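Local structure of lipocalin (Argas monolakensis, 3BRN) at residues P38-V43 against T151-L156; Y28-T33 against L117-S122; T56-G61 against L71-T76. The protein binds serotonin inside a lipocalin-type beta barrel, consistent with a role in capturing biogenic amines. One frame throughout, in Å; residues are numbered along the deposited sequence.

Contact 1: residues P38-V43 against T151-L156; sequences PECAYV and TYCPPL. With SRO (serotonin), chain C.
Cys40 and Cys153 are joined by a disulfide, SG to SG 2.1 Å with a torsion of -87° about the S-S bond, close to the relaxed value for such a bridge. It ties the turn before strand 42-44 to the C-terminal tail, and both sulfurs stand beside their own backbone N. The tight part of the contact is this bridge together with the meeting of Leu156 and Tyr42, where the leucine reaches the root of the ring, CD2 to CG 3.3 Å. The two side chains run past each other in opposite senses, and of the two leucine methyls only CD2 meets the ring. Pro154 is a looser neighbour, its CD 4.3 Å from Cys40 SG.

Toward solvent the contact thins to one polar link. Tyr152 OH donates to Glu39 OE1 over 2.6 Å, arriving 37° above the carboxylate plane, and the two side chains cross at about a right angle. With CG between the backbone N and the carbonyl carbon (chi1 73°), the exposed Tyr152 ring comes back beside the disulfide, Cys40 SG standing obliquely 4.9 Å from its centroid.

Residues 38-41 form a type II turn with Cys40 in the left-handed region, and Val43 beyond it puts CG2 3.7 Å from CE3 of serotonin. Around the contact, Tyr42 OH bonds to Ile69 O, Leu63 of strand 55-64 and Met68 of strand 67-78 pack against Pro154, and strand 26-32 pairs with Ala41 and Val43 through Leu29 and Tyr27.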
loop_
_atom_site.group_PDB
_atom_site.type_symbol
_atom_site.label_atom_id
_atom_site.label_comp_id
_atom_site.label_asym_id
_atom_site.label_seq_id
_atom_site.Cartn_x
_atom_site.Cartn_y
_atom_site.Cartn_z
ATOM N N PRO A 38 1.101 9.329 -9.272
ATOM C CA PRO A 38 0.669 8.733 -10.542
ATOM C C PRO A 38 -0.639 7.946 -10.389
ATOM O O PRO A 38 -0.833 7.264 -9.388
ATOM C CB PRO A 38 1.820 7.784 -10.897
ATOM C CG PRO A 38 2.981 8.226 -10.060
ATOM C CD PRO A 38 2.399 8.807 -8.817
ATOM N N GLU A 39 -1.558 8.113 -11.338
ATOM C CA GLU A 39 -2.814 7.363 -11.358
ATOM C C GLU A 39 -2.519 5.866 -11.371
ATOM O O GLU A 39 -1.538 5.432 -11.973
ATOM C CB GLU A 39 -3.625 7.733 -12.620
ATOM C CG GLU A 39 -2.775 7.774 -13.892
ATOM C CD GLU A 39 -3.576 7.871 -15.206
ATOM O OE1 GLU A 39 -4.740 8.348 -15.216
ATOM O OE2 GLU A 39 -2.994 7.508 -16.255
ATOM N N CYS A 40 -3.344 5.097 -10.665
ATOM C CA CYS A 40 -3.280 3.628 -10.672
ATOM C C CYS A 40 -1.967 3.053 -10.159
ATOM O O CYS A 40 -1.562 1.957 -10.571
ATOM C CB CYS A 40 -3.594 3.060 -12.062
ATOM S SG CYS A 40 -5.044 3.775 -12.883
ATOM N N ALA A 41 -1.332 3.763 -9.228
ATOM C CA ALA A 41 -0.081 3.309 -8.623
ATOM C C ALA A 41 -0.347 2.026 -7.839
ATOM O O ALA A 41 -1.399 1.886 -7.218
ATOM C CB ALA A 41 0.496 4.401 -7.708
ATOM N N TYR A 42 0.545 1.046 -7.953
ATOM C CA TYR A 42 0.326 -0.238 -7.291
ATOM C C TYR A 42 1.646 -0.942 -6.989
ATOM O O TYR A 42 2.700 -0.526 -7.441
ATOM C CB TYR A 42 -0.510 -1.168 -8.182
ATOM C CG TYR A 42 0.300 -1.762 -9.328
ATOM C CD1 TYR A 42 0.467 -1.060 -10.524
ATOM C CD2 TYR A 42 0.952 -2.994 -9.190
ATOM C CE1 TYR A 42 1.251 -1.564 -11.551
ATOM C CE2 TYR A 42 1.750 -3.514 -10.225
ATOM C CZ TYR A 42 1.919 -2.766 -11.387
ATOM O OH TYR A 42 2.691 -3.242 -12.432
ATOM N N VAL A 43 1.580 -1.892 -6.066
ATOM C CA VAL A 43 2.683 -2.795 -5.801
ATOM C C VAL A 43 2.110 -4.191 -5.947
ATOM O O VAL A 43 0.907 -4.378 -5.788
ATOM C CB VAL A 43 3.241 -2.643 -4.352
ATOM C CG1 VAL A 43 3.921 -1.306 -4.172
ATOM C CG2 VAL A 43 2.138 -2.869 -3.292
ATOM N N THR A 151 -11.979 3.481 -11.153
ATOM C CA THR A 151 -12.565 2.285 -11.736
ATOM C C THR A 151 -12.048 1.962 -13.143
ATOM O O THR A 151 -12.125 0.810 -13.591
ATOM C CB THR A 151 -14.098 2.403 -11.732
ATOM O OG1 THR A 151 -14.674 1.171 -12.170
ATOM C CG2 THR A 151 -14.547 3.521 -12.635
ATOM N N TYR A 152 -11.498 2.967 -13.828
ATOM C CA TYR A 152 -10.931 2.785 -15.168
ATOM C C TYR A 152 -9.518 2.213 -15.137
ATOM O O TYR A 152 -8.944 1.930 -16.190
ATOM C CB TYR A 152 -10.915 4.110 -15.945
ATOM C CG TYR A 152 -9.866 5.092 -15.451
ATOM C CD1 TYR A 152 -10.213 6.157 -14.625
ATOM C CD2 TYR A 152 -8.521 4.909 -15.752
ATOM C CE1 TYR A 152 -9.253 7.034 -14.144
ATOM C CE2 TYR A 152 -7.545 5.764 -15.245
ATOM C CZ TYR A 152 -7.918 6.825 -14.445
ATOM O OH TYR A 152 -6.956 7.696 -13.966
ATOM N N CYS A 153 -8.924 2.114 -13.947
ATOM C CA CYS A 153 -7.583 1.541 -13.818
ATOM C C CYS A 153 -7.561 0.094 -14.322
ATOM O O CYS A 153 -8.415 -0.704 -13.953
ATOM C CB CYS A 153 -7.114 1.578 -12.350
ATOM S SG CYS A 153 -6.639 3.223 -11.715
ATOM N N PRO A 154 -6.550 -0.269 -15.128
ATOM C CA PRO A 154 -6.482 -1.668 -15.542
ATOM C C PRO A 154 -6.303 -2.603 -14.339
ATOM O O PRO A 154 -6.038 -2.131 -13.226
ATOM C CB PRO A 154 -5.240 -1.714 -16.450
ATOM C CG PRO A 154 -4.973 -0.290 -16.833
ATOM C CD PRO A 154 -5.428 0.526 -15.653
ATOM N N PRO A 155 -6.568 -3.905 -14.530
ATOM C CA PRO A 155 -6.320 -4.899 -13.485
ATOM C C PRO A 155 -4.822 -5.042 -13.275
ATOM O O PRO A 155 -4.041 -4.623 -14.129
ATOM C CB PRO A 155 -6.887 -6.194 -14.086
ATOM C CG PRO A 155 -7.768 -5.758 -15.210
ATOM C CD PRO A 155 -7.134 -4.517 -15.743
ATOM N N LEU A 156 -4.418 -5.590 -12.134
ATOM C CA LEU A 156 -2.996 -5.726 -11.856
ATOM C C LEU A 156 -2.374 -6.764 -12.776
ATOM O O LEU A 156 -3.035 -7.738 -13.151
ATOM C CB LEU A 156 -2.728 -6.064 -10.374
ATOM C CG LEU A 156 -3.084 -4.963 -9.368
ATOM C CD1 LEU A 156 -2.707 -5.337 -7.932
ATOM C CD2 LEU A 156 -2.412 -3.670 -9.762
HETATM O OH SRO C . 6.198 -3.975 -1.156
HETATM C CZ3 SRO C . 5.611 -2.825 -0.687
HETATM C CH2 SRO C . 6.401 -1.680 -0.629
HETATM C CZ2 SRO C . 5.836 -0.452 -0.277
HETATM C CE2 SRO C . 4.494 -0.453 0.074
HETATM N NE1 SRO C . 3.630 0.495 0.517
HETATM C CD1 SRO C . 2.406 -0.059 0.686
HETATM C CG SRO C . 2.485 -1.417 0.376
HETATM C CD2 SRO C . 3.809 -1.654 0.012
HETATM C CE3 SRO C . 4.355 -2.786 -0.354
HETATM C CB SRO C . 1.359 -2.418 0.471
HETATM C CA SRO C . 1.647 -3.445 1.583
HETATM N NZ SRO C . 0.620 -4.490 1.530
#

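Contact 2: residues Y28-T33 against L117-S122; sequences YLRKTT and LWVHSS. With SRO (serotonin), chain C.
Leu29 and Trp118 face each other across a non-hydrogen-bonded pair of antiparallel strands. Leu29 lies against one face of the indole: its CB sits 3.8 Å from the centroid of the six-membered ring, a CH-pi contact only 10° off the ring normal, and its CD1 reaches Trp118 CE2 at 3.7 Å. Serotonin takes the opposite face, with its CD1 3.3 Å from Trp118 CE2. The tryptophan is thus held between an aliphatic side chain and the ligand. Its CG stands beside the backbone N (chi1 -65°), which brings CE3 of the Trp118 six-membered ring to 3.5 Å from Leu29 N, and NE1 is bonded to Glu116 OE1, which helps to hold the rotation of the indole.

On the other side of the sheet, Leu117 CD2 lies alongside the aliphatic parts of Arg30 and Lys31, about equally far from Arg30 CG and Lys31 CD, while Val119 CG2 packs on Arg30 CB at 3.7 Å. The polar ends lead away: Lys31 NZ forms a salt bridge with Asp133 of helix 131-140, and Arg30 binds Tyr129 OH and His147 ND1.

The backbone sets this register. Tyr28 and Val119 exchange two bonds, and Leu117 N gives one to Lys31 O at 2.8 Å. Leu117 O takes two donors, Arg30 N at 2.8 Å and the longer Lys31 N at 3.3 Å, the latter in the carbonyl plane on a lone pair. Two residues of strand 26-32 therefore face one of strand 115-120. This is a classic beta bulge in a lipocalin barrel wall, set beside a tryptophan whose indole lines the serotonin pocket.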
loop_
_atom_site.group_PDB
_atom_site.type_symbol
_atom_site.label_atom_id
_atom_site.label_comp_id
_atom_site.label_asym_id
_atom_site.label_seq_id
_atom_site.Cartn_x
_atom_site.Cartn_y
_atom_site.Cartn_z
ATOM N N TYR A 28 -3.425 -1.591 -4.759
ATOM C CA TYR A 28 -3.485 -0.289 -5.393
ATOM C C TYR A 28 -3.342 0.756 -4.313
ATOM O O TYR A 28 -3.930 0.596 -3.248
ATOM C CB TYR A 28 -4.847 -0.061 -6.034
ATOM C CG TYR A 28 -5.081 -0.842 -7.295
ATOM C CD1 TYR A 28 -5.777 -2.037 -7.265
ATOM C CD2 TYR A 28 -4.632 -0.369 -8.525
ATOM C CE1 TYR A 28 -6.091 -2.702 -8.429
ATOM C CE2 TYR A 28 -4.883 -1.073 -9.692
ATOM C CZ TYR A 28 -5.614 -2.233 -9.631
ATOM O OH TYR A 28 -5.931 -2.920 -10.782
ATOM N N LEU A 29 -2.733 1.891 -4.655
ATOM C CA LEU A 29 -2.750 3.030 -3.736
ATOM C C LEU A 29 -4.102 3.689 -3.976
ATOM O O LEU A 29 -4.350 4.174 -5.069
ATOM C CB LEU A 29 -1.617 4.010 -4.031
ATOM C CG LEU A 29 -1.644 5.353 -3.263
ATOM C CD1 LEU A 29 -1.613 5.061 -1.773
ATOM C CD2 LEU A 29 -0.389 6.130 -3.640
ATOM N N ARG A 30 -5.032 3.488 -3.035
ATOM C CA ARG A 30 -6.417 3.920 -3.187
ATOM C C ARG A 30 -6.619 5.400 -2.868
ATOM O O ARG A 30 -7.337 6.105 -3.583
ATOM C CB ARG A 30 -7.344 3.041 -2.333
ATOM C CG ARG A 30 -8.828 3.428 -2.346
ATOM C CD ARG A 30 -9.447 3.396 -3.759
ATOM N NE ARG A 30 -10.832 3.867 -3.738
ATOM C CZ ARG A 30 -11.196 5.145 -3.644
ATOM N NH1 ARG A 30 -10.284 6.108 -3.597
ATOM N NH2 ARG A 30 -12.476 5.466 -3.612
ATOM N N LYS A 31 -6.099 5.843 -1.725
ATOM C CA LYS A 31 -6.197 7.263 -1.346
ATOM C C LYS A 31 -4.876 7.683 -0.733
ATOM O O LYS A 31 -4.280 6.906 -0.001
ATOM C CB LYS A 31 -7.299 7.481 -0.297
ATOM C CG LYS A 31 -8.691 6.987 -0.687
ATOM C CD LYS A 31 -9.710 7.336 0.383
ATOM C CE LYS A 31 -11.096 6.794 0.037
ATOM N NZ LYS A 31 -11.930 6.649 1.256
ATOM N N THR A 32 -4.535 8.967 -0.866
ATOM C CA THR A 32 -3.336 9.511 -0.217
ATOM C C THR A 32 -3.543 10.986 0.130
ATOM O O THR A 32 -4.391 11.657 -0.467
ATOM C CB THR A 32 -2.059 9.311 -1.105
ATOM O OG1 THR A 32 -0.918 9.888 -0.460
ATOM C CG2 THR A 32 -2.226 9.960 -2.485
ATOM N N THR A 33 -2.850 11.464 1.166
ATOM C CA THR A 33 -2.834 12.895 1.465
ATOM C C THR A 33 -1.709 13.603 0.710
ATOM O O THR A 33 -1.494 14.797 0.894
ATOM C CB THR A 33 -2.697 13.179 2.986
ATOM O OG1 THR A 33 -1.489 12.581 3.475
ATOM C CG2 THR A 33 -3.916 12.594 3.754
ATOM N N LEU A 117 -3.859 4.963 1.959
ATOM C CA LEU A 117 -4.686 3.773 2.058
ATOM C C LEU A 117 -4.370 2.896 0.855
ATOM O O LEU A 117 -4.576 3.311 -0.281
ATOM C CB LEU A 117 -6.167 4.170 2.044
ATOM C CG LEU A 117 -7.193 3.036 1.946
ATOM C CD1 LEU A 117 -7.131 2.133 3.161
ATOM C CD2 LEU A 117 -8.593 3.630 1.788
ATOM N N TRP A 118 -3.923 1.687 1.111
ATOM C CA TRP A 118 -3.650 0.728 0.075
ATOM C C TRP A 118 -4.676 -0.372 0.129
ATOM O O TRP A 118 -5.025 -0.799 1.178
ATOM C CB TRP A 118 -2.252 0.179 0.212
ATOM C CG TRP A 118 -1.152 1.105 0.016
ATOM C CD1 TRP A 118 -0.700 1.987 0.889
ATOM C CD2 TRP A 118 -0.353 1.242 -1.141
ATOM N NE1 TRP A 118 0.333 2.674 0.385
ATOM C CE2 TRP A 118 0.566 2.242 -0.884
ATOM C CE3 TRP A 118 -0.330 0.624 -2.378
ATOM C CZ2 TRP A 118 1.521 2.611 -1.798
ATOM C CZ3 TRP A 118 0.608 1.010 -3.277
ATOM C CH2 TRP A 118 1.519 1.977 -2.992
ATOM N N VAL A 119 -5.200 -0.790 -1.012
ATOM C CA VAL A 119 -6.242 -1.822 -1.032
ATOM C C VAL A 119 -5.899 -2.941 -2.008
ATOM O O VAL A 119 -5.435 -2.687 -3.120
ATOM C CB VAL A 119 -7.646 -1.243 -1.344
ATOM C CG1 VAL A 119 -8.730 -2.316 -1.147
ATOM C CG2 VAL A 119 -7.934 -0.042 -0.464
ATOM N N HIS A 120 -6.020 -4.180 -1.529
ATOM C CA HIS A 120 -5.733 -5.368 -2.322
ATOM C C HIS A 120 -6.635 -5.451 -3.557
ATOM O O HIS A 120 -7.807 -5.089 -3.498
ATOM C CB HIS A 120 -5.919 -6.618 -1.454
ATOM C CG HIS A 120 -5.382 -7.867 -2.069
ATOM N ND1 HIS A 120 -6.182 -8.764 -2.741
ATOM C CD2 HIS A 120 -4.115 -8.327 -2.190
ATOM C CE1 HIS A 120 -5.429 -9.714 -3.265
ATOM N NE2 HIS A 120 -4.172 -9.474 -2.944
ATOM N N SER A 121 -6.081 -5.932 -4.669
ATOM C CA SER A 121 -6.844 -6.084 -5.912
ATOM C C SER A 121 -8.171 -6.845 -5.737
ATOM O O SER A 121 -9.167 -6.516 -6.375
ATOM C CB SER A 121 -5.987 -6.738 -6.994
ATOM O OG SER A 121 -5.279 -7.849 -6.464
ATOM N N SER A 122 -8.214 -7.805 -4.818
ATOM C CA SER A 122 -9.465 -8.502 -4.545
ATOM C C SER A 122 -10.564 -7.625 -3.935
ATOM O O SER A 122 -11.744 -7.940 -4.046
ATOM C CB SER A 122 -9.224 -9.739 -3.676
ATOM O OG SER A 122 -8.878 -9.377 -2.355
HETATM O OH SRO C . 6.198 -3.975 -1.156
HETATM C CZ3 SRO C . 5.611 -2.825 -0.687
HETATM C CH2 SRO C . 6.401 -1.680 -0.629
HETATM C CZ2 SRO C . 5.836 -0.452 -0.277
HETATM C CE2 SRO C . 4.494 -0.453 0.074
HETATM N NE1 SRO C . 3.630 0.495 0.517
HETATM C CD1 SRO C . 2.406 -0.059 0.686
HETATM C CG SRO C . 2.485 -1.417 0.376
HETATM C CD2 SRO C . 3.809 -1.654 0.012
HETATM C CE3 SRO C . 4.355 -2.786 -0.354
HETATM C CB SRO C . 1.359 -2.418 0.471
HETATM C CA SRO C . 1.647 -3.445 1.583
HETATM N NZ SRO C . 0.620 -4.490 1.530
#

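Contact 3: residues T56-G61 against L71-T76; sequences TSFTYG and LTATVT. With SRO (serotonin), chain C.
Thr56, Phe58 and Tyr60 each exchange a pair of backbone hydrogen bonds with Val75, Ala73 and Leu71, six in all. The shortest, Leu71 N to Tyr60 O, spans 2.7 Å. The longest, Ala73 N to Phe58 O, spans 3.1 Å. CA-H...O contacts from residues of the non-hydrogen-bonded pairs reach carbonyls of the adjacent residues opposite, as Thr59 CA to Leu71 O at 3.2 Å.

Apolar contact is made on the face that carries Phe58. At its exposed end Leu71 CB lies over one face of the Tyr60 ring, 3.8 Å from its centroid and 24° off the normal, in a CH-pi contact. Ala73 CB is shared by two rings, meeting Phe58 CE1 and Tyr60 CE1. Phe58 CD1 also packs on Val75 CB at 3.6 Å, and with CG between N and the carbonyl carbon (chi1 72°) its ring is turned across the neighbouring strand.

Ligand contact is made over one face of that Phe58 ring, where serotonin OH lies 3.5 Å from CD2.

Ser57, Thr59, Thr72 and Thr74 make the opposite face wholly hydroxylic; this one, despite Thr56 and the Tyr60 hydroxyl, is mainly apolar near the ligand. What these two strands offer serotonin's hydroxyl is apolar, the Phe58 face and a Val75 methyl.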
loop_
_atom_site.group_PDB
_atom_site.type_symbol
_atom_site.label_atom_id
_atom_site.label_comp_id
_atom_site.label_asym_id
_atom_site.label_seq_id
_atom_site.Cartn_x
_atom_site.Cartn_y
_atom_site.Cartn_z
ATOM N N THR A 56 13.813 -8.361 -0.156
ATOM C CA THR A 56 13.359 -9.099 -1.328
ATOM C C THR A 56 13.009 -8.116 -2.432
ATOM O O THR A 56 12.919 -6.917 -2.184
ATOM C CB THR A 56 12.118 -9.963 -1.006
ATOM O OG1 THR A 56 11.993 -11.022 -1.965
ATOM C CG2 THR A 56 10.852 -9.110 -1.027
ATOM N N SER A 57 12.939 -8.610 -3.663
ATOM C CA SER A 57 12.513 -7.787 -4.792
ATOM C C SER A 57 11.002 -7.749 -4.825
ATOM O O SER A 57 10.344 -8.713 -4.435
ATOM C CB SER A 57 13.001 -8.397 -6.119
ATOM O OG SER A 57 14.410 -8.465 -6.184
ATOM N N PHE A 58 10.444 -6.660 -5.355
ATOM C CA PHE A 58 9.014 -6.601 -5.593
ATOM C C PHE A 58 8.759 -5.720 -6.794
ATOM O O PHE A 58 9.612 -4.920 -7.175
ATOM C CB PHE A 58 8.254 -6.071 -4.368
ATOM C CG PHE A 58 8.445 -4.602 -4.122
ATOM C CD1 PHE A 58 9.618 -4.132 -3.561
ATOM C CD2 PHE A 58 7.451 -3.694 -4.451
ATOM C CE1 PHE A 58 9.825 -2.790 -3.395
ATOM C CE2 PHE A 58 7.640 -2.349 -4.270
ATOM C CZ PHE A 58 8.821 -1.889 -3.710
ATOM N N THR A 59 7.651 -5.985 -7.469
ATOM C CA THR A 59 7.254 -5.207 -8.638
ATOM C C THR A 59 6.293 -4.100 -8.217
ATOM O O THR A 59 5.479 -4.283 -7.309
ATOM C CB THR A 59 6.577 -6.101 -9.683
ATOM O OG1 THR A 59 7.455 -7.185 -10.028
ATOM C CG2 THR A 59 6.217 -5.304 -10.950
ATOM N N TYR A 60 6.436 -2.943 -8.848
ATOM C CA TYR A 60 5.550 -1.815 -8.621
ATOM C C TYR A 60 5.356 -1.083 -9.935
ATOM O O TYR A 60 6.057 -1.351 -10.927
ATOM C CB TYR A 60 6.124 -0.873 -7.569
ATOM C CG TYR A 60 7.295 -0.055 -8.044
ATOM C CD1 TYR A 60 8.584 -0.561 -7.985
ATOM C CD2 TYR A 60 7.119 1.253 -8.508
ATOM C CE1 TYR A 60 9.662 0.179 -8.428
ATOM C CE2 TYR A 60 8.199 2.009 -8.935
ATOM C CZ TYR A 60 9.472 1.459 -8.896
ATOM O OH TYR A 60 10.572 2.201 -9.285
ATOM N N GLY A 61 4.304 -0.288 -10.009
ATOM C CA GLY A 61 3.992 0.353 -11.267
ATOM C C GLY A 61 2.870 1.347 -11.189
ATOM O O GLY A 61 2.516 1.844 -10.121
ATOM N N LEU A 71 7.997 -2.084 -12.701
ATOM C CA LEU A 71 9.359 -1.736 -12.334
ATOM C C LEU A 71 9.671 -2.549 -11.077
ATOM O O LEU A 71 8.773 -3.176 -10.518
ATOM C CB LEU A 71 9.458 -0.237 -12.035
ATOM C CG LEU A 71 9.014 0.671 -13.190
ATOM C CD1 LEU A 71 9.080 2.132 -12.802
ATOM C CD2 LEU A 71 9.882 0.415 -14.403
ATOM N N THR A 72 10.948 -2.701 -10.751
ATOM C CA THR A 72 11.311 -3.482 -9.576
ATOM C C THR A 72 12.173 -2.679 -8.632
ATOM O O THR A 72 12.907 -1.777 -9.046
ATOM C CB THR A 72 12.038 -4.822 -9.913
ATOM O OG1 THR A 72 13.355 -4.546 -10.400
ATOM C CG2 THR A 72 11.267 -5.634 -10.941
ATOM N N ALA A 73 12.017 -2.973 -7.344
ATOM C CA ALA A 73 12.829 -2.373 -6.309
ATOM C C ALA A 73 12.978 -3.388 -5.176
ATOM O O ALA A 73 12.518 -4.530 -5.283
ATOM C CB ALA A 73 12.183 -1.098 -5.804
ATOM N N THR A 74 13.706 -2.997 -4.145
ATOM C CA THR A 74 13.921 -3.856 -2.998
ATOM C C THR A 74 13.094 -3.342 -1.830
ATOM O O THR A 74 12.905 -2.137 -1.681
ATOM C CB THR A 74 15.394 -3.858 -2.607
ATOM O OG1 THR A 74 16.158 -4.335 -3.716
ATOM C CG2 THR A 74 15.658 -4.760 -1.357
ATOM N N VAL A 75 12.550 -4.269 -1.050
ATOM C CA VAL A 75 11.823 -3.943 0.170
ATOM C C VAL A 75 12.371 -4.814 1.310
ATOM O O VAL A 75 12.594 -6.012 1.129
ATOM C CB VAL A 75 10.315 -4.212 -0.014
ATOM C CG1 VAL A 75 10.060 -5.717 -0.162
ATOM C CG2 VAL A 75 9.502 -3.599 1.148
ATOM N N THR A 76 12.682 -4.181 2.437
ATOM C CA THR A 76 13.154 -4.868 3.637
ATOM C C THR A 76 12.193 -4.555 4.772
ATOM O O THR A 76 11.762 -3.411 4.927
ATOM C CB THR A 76 14.555 -4.364 4.055
ATOM O OG1 THR A 76 15.399 -4.300 2.896
ATOM C CG2 THR A 76 15.189 -5.313 5.086
HETATM O OH SRO C . 6.198 -3.975 -1.156
HETATM C CZ3 SRO C . 5.611 -2.825 -0.687
HETATM C CH2 SRO C . 6.401 -1.680 -0.629
HETATM C CZ2 SRO C . 5.836 -0.452 -0.277
HETATM C CE2 SRO C . 4.494 -0.453 0.074
HETATM N NE1 SRO C . 3.630 0.495 0.517
HETATM C CD1 SRO C . 2.406 -0.059 0.686
HETATM C CG SRO C . 2.485 -1.417 0.376
HETATM C CD2 SRO C . 3.809 -1.654 0.012
HETATM C CE3 SRO C . 4.355 -2.786 -0.354
HETATM C CB SRO C . 1.359 -2.418 0.471
HETATM C CA SRO C . 1.647 -3.445 1.583
HETATM N NZ SRO C . 0.620 -4.490 1.530
#

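All three contacts reach the one curled antiparallel sheet, contact 1 through strand 42-44 alone, its other side being the C-terminal tail. Strands 26-32, 42-44, 55-64 and 67-78 are neighbours in chain order, while strand 115-120 pairs with 26-32. The centres of contacts 1 and 2 are about 9 Å apart; Tyr28 OH meets Pro154 O. Contact 1 joins contact 3, about 16 Å away between centres, through Gly61 N on Tyr42 O. Contacts 2 and 3, about 17 Å apart between centres, do not touch. Contact 3 nests inside both others, whose segments alternate, so a local hairpin lies within two long-range closures, and each contact supplies one pocket residue: Val43, Trp118 and Phe58.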